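Local structure of acidocalcisomal pyrophosphatase (Trypanosoma brucei brucei, 5C5V) at residues A66-H71 and T77-M82. The protein probably hydrolyses inorganic pyrophosphate in a magnesium-dependent reaction, as other soluble pyrophosphatases of its family do. Numbering follows the deposited sequence.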
loop_
_atom_site.group_PDB
_atom_site.type_symbol
_atom_site.label_atom_id
_atom_site.label_comp_id
_atom_site.label_asym_id
_atom_site.label_seq_id
_atom_site.Cartn_x
_atom_site.Cartn_y
_atom_site.Cartn_z
ATOM N N ALA A 66 -49.883 9.904 -8.863
ATOM C CA ALA A 66 -51.124 9.957 -9.619
ATOM C C ALA A 66 -51.946 11.177 -9.235
ATOM O O ALA A 66 -52.461 11.887 -10.105
ATOM C CB ALA A 66 -51.933 8.684 -9.405
ATOM N N TRP A 67 -52.090 11.399 -7.932
ATOM C CA TRP A 67 -52.804 12.562 -7.433
ATOM C C TRP A 67 -52.166 13.850 -7.939
ATOM O O TRP A 67 -52.858 14.761 -8.414
ATOM C CB TRP A 67 -52.835 12.571 -5.906
ATOM C CG TRP A 67 -53.092 13.939 -5.370
ATOM C CD1 TRP A 67 -54.304 14.559 -5.236
ATOM C CD2 TRP A 67 -52.105 14.888 -4.946
ATOM N NE1 TRP A 67 -54.130 15.831 -4.736
ATOM C CE2 TRP A 67 -52.789 16.053 -4.546
ATOM C CE3 TRP A 67 -50.709 14.864 -4.863
ATOM C CZ2 TRP A 67 -52.122 17.182 -4.065
ATOM C CZ3 TRP A 67 -50.049 15.984 -4.384
ATOM C CH2 TRP A 67 -50.756 17.127 -3.991
ATOM N N TRP A 68 -50.846 13.920 -7.842
ATOM C CA TRP A 68 -50.118 15.104 -8.258
ATOM C C TRP A 68 -50.340 15.414 -9.733
ATOM O O TRP A 68 -50.626 16.557 -10.100
ATOM C CB TRP A 68 -48.633 14.936 -7.991
ATOM C CG TRP A 68 -47.799 16.000 -8.612
ATOM C CD1 TRP A 68 -47.133 15.935 -9.799
ATOM C CD2 TRP A 68 -47.536 17.297 -8.075
ATOM N NE1 TRP A 68 -46.467 17.107 -10.034
ATOM C CE2 TRP A 68 -46.698 17.964 -8.991
ATOM C CE3 TRP A 68 -47.925 17.959 -6.907
ATOM C CZ2 TRP A 68 -46.242 19.261 -8.779
ATOM C CZ3 TRP A 68 -47.472 19.241 -6.694
ATOM C CH2 TRP A 68 -46.639 19.882 -7.626
ATOM N N CYS A 69 -50.204 14.393 -10.574
ATOM C CA CYS A 69 -50.354 14.553 -12.016
ATOM C C CYS A 69 -51.785 14.888 -12.438
ATOM O O CYS A 69 -51.997 15.376 -13.546
ATOM C CB CYS A 69 -49.888 13.303 -12.753
ATOM S SG CYS A 69 -48.096 13.126 -12.838
ATOM N N SER A 70 -52.758 14.613 -11.572
ATOM C CA SER A 70 -54.159 14.863 -11.894
ATOM C C SER A 70 -54.561 16.335 -11.747
ATOM O O SER A 70 -55.631 16.731 -12.190
ATOM C CB SER A 70 -55.056 13.990 -11.019
ATOM O OG SER A 70 -55.148 14.513 -9.707
ATOM N N HIS A 71 -53.733 17.126 -11.072
ATOM C CA HIS A 71 -53.961 18.570 -10.935
ATOM C C HIS A 71 -53.703 19.301 -12.250
ATOM O O HIS A 71 -53.050 18.750 -13.147
ATOM C CB HIS A 71 -53.062 19.157 -9.844
ATOM C CG HIS A 71 -53.527 18.867 -8.453
ATOM N ND1 HIS A 71 -54.393 19.697 -7.774
ATOM C CD2 HIS A 71 -53.242 17.847 -7.609
ATOM C CE1 HIS A 71 -54.625 19.202 -6.572
ATOM N NE2 HIS A 71 -53.949 18.075 -6.451
ATOM N N THR A 77 -47.546 24.168 -10.743
ATOM C CA THR A 77 -46.257 24.837 -10.938
ATOM C C THR A 77 -46.034 25.979 -9.930
ATOM O O THR A 77 -44.886 26.353 -9.676
ATOM C CB THR A 77 -46.083 25.340 -12.391
ATOM O OG1 THR A 77 -46.126 24.219 -13.287
ATOM C CG2 THR A 77 -44.724 26.024 -12.563
ATOM N N LYS A 78 -47.103 26.565 -9.384
ATOM C CA LYS A 78 -46.883 27.644 -8.424
ATOM C C LYS A 78 -46.191 27.107 -7.161
ATOM O O LYS A 78 -45.164 27.652 -6.734
ATOM C CB LYS A 78 -48.178 28.328 -8.009
ATOM C CG LYS A 78 -49.135 27.464 -7.204
ATOM C CD LYS A 78 -50.446 28.199 -6.992
ATOM C CE LYS A 78 -51.461 27.356 -6.244
ATOM N NZ LYS A 78 -52.744 28.105 -6.038
ATOM N N CYS A 79 -46.713 26.017 -6.587
ATOM C CA CYS A 79 -46.127 25.495 -5.358
ATOM C C CYS A 79 -44.870 24.721 -5.734
ATOM O O CYS A 79 -43.924 24.650 -4.959
ATOM C CB CYS A 79 -47.100 24.593 -4.583
ATOM S SG CYS A 79 -47.005 22.816 -5.011
ATOM N N PHE A 80 -44.860 24.159 -6.939
ATOM C CA PHE A 80 -43.736 23.357 -7.409
ATOM C C PHE A 80 -42.437 24.151 -7.461
ATOM O O PHE A 80 -41.346 23.581 -7.453
ATOM C CB PHE A 80 -44.018 22.780 -8.796
ATOM C CG PHE A 80 -42.887 21.955 -9.346
ATOM C CD1 PHE A 80 -42.682 20.650 -8.913
ATOM C CD2 PHE A 80 -41.997 22.500 -10.257
ATOM C CE1 PHE A 80 -41.622 19.887 -9.403
ATOM C CE2 PHE A 80 -40.934 21.746 -10.754
ATOM C CZ PHE A 80 -40.747 20.438 -10.323
ATOM N N SER A 81 -42.539 25.467 -7.545
ATOM C CA SER A 81 -41.328 26.273 -7.551
ATOM C C SER A 81 -40.606 26.116 -6.217
ATOM O O SER A 81 -39.382 26.098 -6.170
ATOM C CB SER A 81 -41.644 27.741 -7.827
ATOM O OG SER A 81 -40.446 28.496 -7.817
ATOM N N MET A 82 -41.372 26.015 -5.133
ATOM C CA MET A 82 -40.793 25.750 -3.821
ATOM C C MET A 82 -40.207 24.342 -3.771
ATOM O O MET A 82 -39.061 24.158 -3.381
ATOM C CB MET A 82 -41.834 25.928 -2.713
ATOM C CG MET A 82 -41.343 25.436 -1.348
ATOM S SD MET A 82 -42.648 25.288 -0.104
ATOM C CE MET A 82 -43.876 24.306 -0.965
#
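The indole of Trp68 reaches Cys79 and Phe80 across backbones that stay well apart. The nearest CA atoms, those of Trp68 and Phe80, are 10.5 Å from each other. Residues 66-71 lie at the C-terminal part of helix 61-69 and run into the link that follows, and 77-82 lie within helix 73-87. No hydrogen bond joins the two segments. The contact is apolar and rests on the benzo end of Trp68. CG of Trp68 stands anti to the backbone N (chi1 170°), which extends the indole toward helix 73-87. Trp68 CH2 is 3.9 Å from Cys79 SG. Cys79 SG lies close to the plane of the six-membered ring of Trp68 and 5.1 Å from its centroid, so this is an edge-on sulfur-aromatic contact. Beside it, CZ2 of Trp68 is 3.8 Å from CD1 of Phe80. The same corner of the indole also touches the base of the phenylalanine, with Trp68 CH2 4.1 Å from Phe80 CB. The two aromatic side chains cross at about a right angle.

Within 66-71, CD2 of His71 lies over one face of the Trp67 indole, 3.5 Å above the plane and offset toward the rim. The carbonyl O of Trp67 accepts bonds from both N and OG of Ser70, from the same face of the carbonyl plane; the Ser70 OG to Trp67 O distance is 2.6 Å.

Met9 of helix 3-14 also packs on Trp68, Ile5 and Ile8 of that helix meet Phe80, and Leu36 of helix 26-36 touches Cys79. The contact thus belongs to the core of an N-terminal helical domain, consistent with a pair of EF-hand-like helix-loop-helix units with helix 73-87 packed on them, far from the magnesium and imidodiphosphate site.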